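Local coordinates for protein GH62 arabinofuranosidase (Podospora anserina, PDB 4N4B) that probably hydrolyses terminal non-reducing alpha-L-arabinofuranoside residues of xylan as a secreted family 62 glycoside hydrolase with a bound calcium ion, at residues Pro23-Val35 with Pro265-Trp279. Numbering follows the deposited sequence. Where two conformers were deposited one is given.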
loop_
_atom_site.group_PDB
_atom_site.type_symbol
_atom_site.label_atom_id
_atom_site.label_comp_id
_atom_site.label_asym_id
_atom_site.label_seq_id
_atom_site.Cartn_x
_atom_site.Cartn_y
_atom_site.Cartn_z
ATOM N N PRO A 23 -0.003 19.097 7.931
ATOM C CA PRO A 23 -0.089 20.325 7.128
ATOM C C PRO A 23 -1.112 20.141 6.023
ATOM O O PRO A 23 -1.394 19.004 5.530
ATOM C CB PRO A 23 1.381 20.484 6.679
ATOM C CG PRO A 23 1.812 19.028 6.456
ATOM C CD PRO A 23 1.137 18.245 7.559
ATOM N N THR A 24 -1.634 21.244 5.506
ATOM C CA THR A 24 -2.407 21.234 4.290
ATOM C C THR A 24 -1.543 21.217 2.984
ATOM O O THR A 24 -2.020 20.730 1.945
ATOM C CB THR A 24 -3.431 22.385 4.276
ATOM O OG1 THR A 24 -2.719 23.608 4.301
ATOM C CG2 THR A 24 -4.268 22.334 5.525
ATOM N N THR A 25 -0.273 21.696 3.049
ATOM C CA THR A 25 0.711 21.519 1.912
ATOM C C THR A 25 1.857 20.647 2.439
ATOM O O THR A 25 2.255 20.613 3.593
ATOM C CB THR A 25 1.272 22.844 1.377
ATOM O OG1 THR A 25 2.370 23.337 2.203
ATOM C CG2 THR A 25 0.189 23.846 1.071
ATOM N N TRP A 26 2.395 19.876 1.488
ATOM C CA TRP A 26 3.378 18.848 1.805
ATOM C C TRP A 26 4.642 19.049 0.958
ATOM O O TRP A 26 4.559 19.382 -0.207
ATOM C CB TRP A 26 2.780 17.437 1.422
ATOM C CG TRP A 26 1.669 17.039 2.378
ATOM C CD1 TRP A 26 0.457 17.639 2.467
ATOM C CD2 TRP A 26 1.780 16.135 3.465
ATOM N NE1 TRP A 26 -0.233 17.095 3.513
ATOM C CE2 TRP A 26 0.530 16.195 4.158
ATOM C CE3 TRP A 26 2.770 15.280 3.921
ATOM C CZ2 TRP A 26 0.283 15.429 5.289
ATOM C CZ3 TRP A 26 2.511 14.494 5.007
ATOM C CH2 TRP A 26 1.279 14.635 5.741
ATOM N N GLN A 27 5.765 18.730 1.591
ATOM C CA GLN A 27 7.087 18.766 0.947
ATOM C C GLN A 27 7.892 17.576 1.374
ATOM O O GLN A 27 7.855 17.175 2.545
ATOM C CB GLN A 27 7.855 20.056 1.292
ATOM C CG GLN A 27 7.105 21.378 1.032
ATOM C CD GLN A 27 6.772 21.700 -0.413
ATOM O OE1 GLN A 27 5.811 22.415 -0.751
ATOM N NE2 GLN A 27 7.527 21.125 -1.268
ATOM N N TRP A 28 8.674 17.022 0.441
ATOM C CA TRP A 28 9.438 15.784 0.614
ATOM C C TRP A 28 10.843 15.836 0.104
ATOM O O TRP A 28 11.109 16.548 -0.856
ATOM C CB TRP A 28 8.714 14.664 -0.087
ATOM C CG TRP A 28 7.311 14.411 0.244
ATOM C CD1 TRP A 28 6.251 14.946 -0.414
ATOM C CD2 TRP A 28 6.777 13.521 1.234
ATOM N NE1 TRP A 28 5.065 14.506 0.154
ATOM C CE2 TRP A 28 5.372 13.569 1.114
ATOM C CE3 TRP A 28 7.368 12.639 2.177
ATOM C CZ2 TRP A 28 4.555 12.806 1.950
ATOM C CZ3 TRP A 28 6.553 11.858 2.958
ATOM C CH2 TRP A 28 5.157 12.000 2.842
ATOM N N THR A 29 11.688 15.033 0.692
ATOM C CA THR A 29 13.019 14.714 0.160
ATOM C C THR A 29 13.020 13.227 -0.183
ATOM O O THR A 29 12.654 12.377 0.689
ATOM C CB THR A 29 14.059 14.949 1.267
ATOM O OG1 THR A 29 14.249 16.375 1.362
ATOM C CG2 THR A 29 15.404 14.250 0.954
ATOM N N SER A 30 13.488 12.851 -1.370
ATOM C CA SER A 30 13.593 11.443 -1.813
ATOM C C SER A 30 15.029 10.881 -1.803
ATOM O O SER A 30 15.975 11.620 -2.157
ATOM C CB SER A 30 13.028 11.306 -3.224
ATOM O OG SER A 30 13.057 9.969 -3.635
ATOM N N THR A 31 15.122 9.625 -1.483
ATOM C CA THR A 31 16.339 8.831 -1.768
ATOM C C THR A 31 16.433 8.529 -3.271
ATOM O O THR A 31 15.501 8.792 -4.034
ATOM C CB THR A 31 16.305 7.483 -1.009
ATOM O OG1 THR A 31 15.257 6.637 -1.565
ATOM C CG2 THR A 31 16.089 7.666 0.482
ATOM N N GLY A 32 17.554 7.918 -3.643
ATOM C CA GLY A 32 17.673 7.287 -4.921
ATOM C C GLY A 32 16.887 5.971 -4.921
ATOM O O GLY A 32 16.162 5.580 -3.957
ATOM N N PRO A 33 16.923 5.203 -6.023
ATOM C CA PRO A 33 16.278 3.940 -6.135
ATOM C C PRO A 33 17.086 2.946 -5.333
ATOM O O PRO A 33 18.336 2.859 -5.543
ATOM C CB PRO A 33 16.274 3.618 -7.637
ATOM C CG PRO A 33 17.486 4.380 -8.141
ATOM C CD PRO A 33 17.678 5.575 -7.292
ATOM N N LEU A 34 16.576 2.413 -4.311
ATOM C CA LEU A 34 17.297 1.534 -3.387
ATOM C C LEU A 34 17.029 0.100 -3.675
ATOM O O LEU A 34 17.970 -0.723 -3.563
ATOM C CB LEU A 34 16.959 1.891 -1.934
ATOM C CG LEU A 34 17.437 3.239 -1.485
ATOM C CD1 LEU A 34 16.945 3.546 -0.081
ATOM C CD2 LEU A 34 18.911 3.388 -1.574
ATOM N N VAL A 35 15.820 -0.323 -3.991
ATOM C CA VAL A 35 15.473 -1.727 -4.092
ATOM C C VAL A 35 15.000 -2.057 -5.474
ATOM O O VAL A 35 14.083 -1.403 -6.013
ATOM C CB VAL A 35 14.376 -2.174 -3.101
ATOM C CG1 VAL A 35 14.057 -3.630 -3.222
ATOM C CG2 VAL A 35 14.768 -1.824 -1.665
ATOM N N PRO A 265 -0.546 18.713 -3.942
ATOM C CA PRO A 265 -0.608 17.268 -3.920
ATOM C C PRO A 265 -0.116 16.740 -2.608
ATOM O O PRO A 265 0.634 17.326 -1.893
ATOM C CB PRO A 265 0.318 16.825 -5.026
ATOM C CG PRO A 265 1.368 17.895 -5.056
ATOM C CD PRO A 265 0.651 19.169 -4.721
ATOM N N TRP A 266 -0.551 15.529 -2.279
ATOM C CA TRP A 266 0.124 14.827 -1.194
ATOM C C TRP A 266 1.594 14.482 -1.498
ATOM O O TRP A 266 2.473 14.905 -0.778
ATOM C CB TRP A 266 -0.667 13.606 -0.652
ATOM C CG TRP A 266 -0.165 13.131 0.699
ATOM C CD1 TRP A 266 -0.442 13.720 1.895
ATOM C CD2 TRP A 266 0.652 11.993 1.024
ATOM N NE1 TRP A 266 0.146 13.077 2.916
ATOM C CE2 TRP A 266 0.861 12.003 2.430
ATOM C CE3 TRP A 266 1.313 11.027 0.280
ATOM C CZ2 TRP A 266 1.642 11.088 3.058
ATOM C CZ3 TRP A 266 2.062 10.094 0.883
ATOM C CH2 TRP A 266 2.222 10.086 2.279
ATOM N N ALA A 267 1.787 13.840 -2.642
ATOM C CA ALA A 267 3.163 13.566 -3.139
ATOM C C ALA A 267 3.084 13.461 -4.651
ATOM O O ALA A 267 2.247 12.764 -5.220
ATOM C CB ALA A 267 3.754 12.284 -2.549
ATOM N N ARG A 268 3.993 14.232 -5.312
ATOM C CA ARG A 268 3.985 14.358 -6.755
ATOM C C ARG A 268 5.366 14.898 -7.128
ATOM O O ARG A 268 6.064 15.424 -6.313
ATOM C CB ARG A 268 2.833 15.289 -7.215
ATOM C CG ARG A 268 2.641 15.433 -8.695
ATOM C CD ARG A 268 1.241 16.039 -9.096
ATOM N NE ARG A 268 1.141 16.154 -10.542
ATOM C CZ ARG A 268 1.596 17.236 -11.210
ATOM N NH1 ARG A 268 1.992 18.305 -10.607
ATOM N NH2 ARG A 268 1.660 17.158 -12.512
ATOM N N SER A 269 5.655 14.857 -8.427
ATOM C CA SER A 269 6.930 15.408 -8.904
ATOM C C SER A 269 7.159 16.829 -8.440
ATOM O O SER A 269 8.299 17.238 -8.230
ATOM C CB SER A 269 7.044 15.389 -10.395
ATOM O OG SER A 269 6.048 16.131 -11.013
ATOM N N ASN A 270 6.129 17.639 -8.300
ATOM C CA ASN A 270 6.282 19.007 -7.922
ATOM C C ASN A 270 6.498 19.313 -6.456
ATOM O O ASN A 270 6.722 20.481 -6.095
ATOM C CB ASN A 270 5.195 19.905 -8.522
ATOM C CG ASN A 270 3.813 19.519 -8.061
ATOM O OD1 ASN A 270 3.477 18.352 -7.887
ATOM N ND2 ASN A 270 2.951 20.509 -7.923
ATOM N N ASN A 271 6.443 18.301 -5.591
ATOM C CA ASN A 271 6.767 18.538 -4.177
ATOM C C ASN A 271 7.744 17.545 -3.589
ATOM O O ASN A 271 7.876 17.436 -2.395
ATOM C CB ASN A 271 5.505 18.700 -3.302
ATOM C CG ASN A 271 4.762 17.368 -3.057
ATOM O OD1 ASN A 271 5.033 16.360 -3.758
ATOM N ND2 ASN A 271 3.826 17.367 -2.095
ATOM N N VAL A 272 8.488 16.882 -4.448
ATOM C CA VAL A 272 9.534 15.940 -4.054
ATOM C C VAL A 272 10.897 16.380 -4.579
ATOM O O VAL A 272 11.073 16.515 -5.744
ATOM C CB VAL A 272 9.217 14.495 -4.554
ATOM C CG1 VAL A 272 10.352 13.503 -4.219
ATOM C CG2 VAL A 272 7.922 13.984 -3.965
ATOM N N GLN A 273 11.822 16.621 -3.662
ATOM C CA GLN A 273 13.179 17.009 -3.972
ATOM C C GLN A 273 14.077 15.800 -3.895
ATOM O O GLN A 273 14.032 15.107 -2.977
ATOM C CB GLN A 273 13.637 18.043 -2.950
ATOM C CG GLN A 273 15.043 18.599 -3.189
ATOM C CD GLN A 273 15.381 19.680 -2.183
ATOM O OE1 GLN A 273 15.412 20.812 -2.528
ATOM N NE2 GLN A 273 15.592 19.326 -0.987
ATOM N N PHE A 274 14.905 15.623 -4.907
ATOM C CA PHE A 274 15.831 14.533 -4.922
ATOM C C PHE A 274 17.190 14.951 -4.434
ATOM O O PHE A 274 17.632 15.977 -4.785
ATOM C CB PHE A 274 15.876 13.922 -6.333
ATOM C CG PHE A 274 14.610 13.191 -6.694
ATOM C CD1 PHE A 274 13.505 13.878 -7.085
ATOM C CD2 PHE A 274 14.526 11.827 -6.542
ATOM C CE1 PHE A 274 12.346 13.215 -7.360
ATOM C CE2 PHE A 274 13.383 11.162 -6.815
ATOM C CZ PHE A 274 12.286 11.844 -7.217
ATOM N N ASP A 275 17.748 14.116 -3.562
ATOM C CA ASP A 275 19.077 14.321 -2.974
ATOM C C ASP A 275 20.194 14.118 -4.009
ATOM O O ASP A 275 21.144 14.854 -4.056
ATOM C CB ASP A 275 19.247 13.480 -1.691
ATOM C CG ASP A 275 18.840 14.251 -0.364
ATOM O OD1 ASP A 275 18.522 15.492 -0.363
ATOM O OD2 ASP A 275 18.882 13.568 0.677
ATOM N N GLY A 276 20.049 13.138 -4.844
ATOM C CA GLY A 276 20.832 12.985 -6.042
ATOM C C GLY A 276 20.038 13.125 -7.339
ATOM O O GLY A 276 19.237 13.978 -7.467
ATOM N N ASP A 277 20.277 12.263 -8.298
ATOM C CA ASP A 277 19.578 12.322 -9.571
ATOM C C ASP A 277 18.035 12.211 -9.473
ATOM O O ASP A 277 17.522 11.604 -8.601
ATOM C CB ASP A 277 20.267 11.377 -10.546
ATOM C CG ASP A 277 19.505 10.213 -10.899
ATOM O OD1 ASP A 277 19.708 9.160 -10.305
ATOM O OD2 ASP A 277 18.805 10.290 -11.882
ATOM N N VAL A 278 17.344 12.887 -10.362
ATOM C CA VAL A 278 15.901 12.832 -10.379
ATOM C C VAL A 278 15.538 11.578 -11.177
ATOM O O VAL A 278 15.368 11.622 -12.336
ATOM C CB VAL A 278 15.252 14.079 -10.971
ATOM C CG1 VAL A 278 13.757 13.917 -10.991
ATOM C CG2 VAL A 278 15.611 15.303 -10.131
ATOM N N TRP A 279 15.408 10.478 -10.475
ATOM C CA TRP A 279 15.303 9.164 -11.073
ATOM C C TRP A 279 13.883 8.713 -11.516
ATOM O O TRP A 279 13.746 7.822 -12.265
ATOM C CB TRP A 279 15.973 8.120 -10.199
ATOM C CG TRP A 279 15.308 7.823 -8.876
ATOM C CD1 TRP A 279 15.530 8.464 -7.703
ATOM C CD2 TRP A 279 14.340 6.818 -8.600
ATOM N NE1 TRP A 279 14.759 7.912 -6.713
ATOM C CE2 TRP A 279 14.039 6.884 -7.240
ATOM C CE3 TRP A 279 13.709 5.844 -9.362
ATOM C CZ2 TRP A 279 13.131 6.028 -6.656
ATOM C CZ3 TRP A 279 12.824 5.014 -8.762
ATOM C CH2 TRP A 279 12.547 5.101 -7.462
HETATM O O HOH W 1 1.258 19.875 -1.185
HETATM O O HOH W 2 18.028 11.415 -3.950
#
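Backbone hydrogen bonds join W28-S30 in parallel to V272-F274, the edge strand of a mixed sheet. W28 N donates to N271 O, Q273 N to W28 O (2.9 Å) and S30 N to Q273 O (2.8 Å). Strand 28-30, near the N-terminus, lies between 272-274 and antiparallel strand 326-332, near the C-terminus, so both chain ends build this blade and close the beta-propeller ring.

Side-chain polar bonds extend the pairing at both ends. W28 NE1 meets W266 O at 2.8 Å, in the carbonyl plane and nearly in its own ring plane. N271 ND2 also donates to W266 O, and to W26 O at 2.9 Å, from above both carbonyl planes; CG, set between backbone N and carbonyl carbon (chi1 73°), turns this amide toward W26. At the far end W279 NE1 (2.9 Å) and S30 OG share T31 O, each on a lone pair.

Aromatic and CH-pi contacts fill in between. W266 NE1 lies over one face of W26, 3.3 Å from CZ2, the ring planes inclined at 49°, and P23 covers the other face; the six-membered ring of W28 points edge-on at the W266 face, planes at 70°. S30 CB over F274 and P33 CD over W279, 3.5 Å from the five-membered-ring centroid, make the CH-pi contacts. A leucine in place of W279 would probably leave T31 O with one donor fewer and P33 without its flat platform.

The indole N-H groups of W28 and W279 thus each spend their polarity on a backbone carbonyl while their rings pack, tying sequence-distant segments together beyond the short strands.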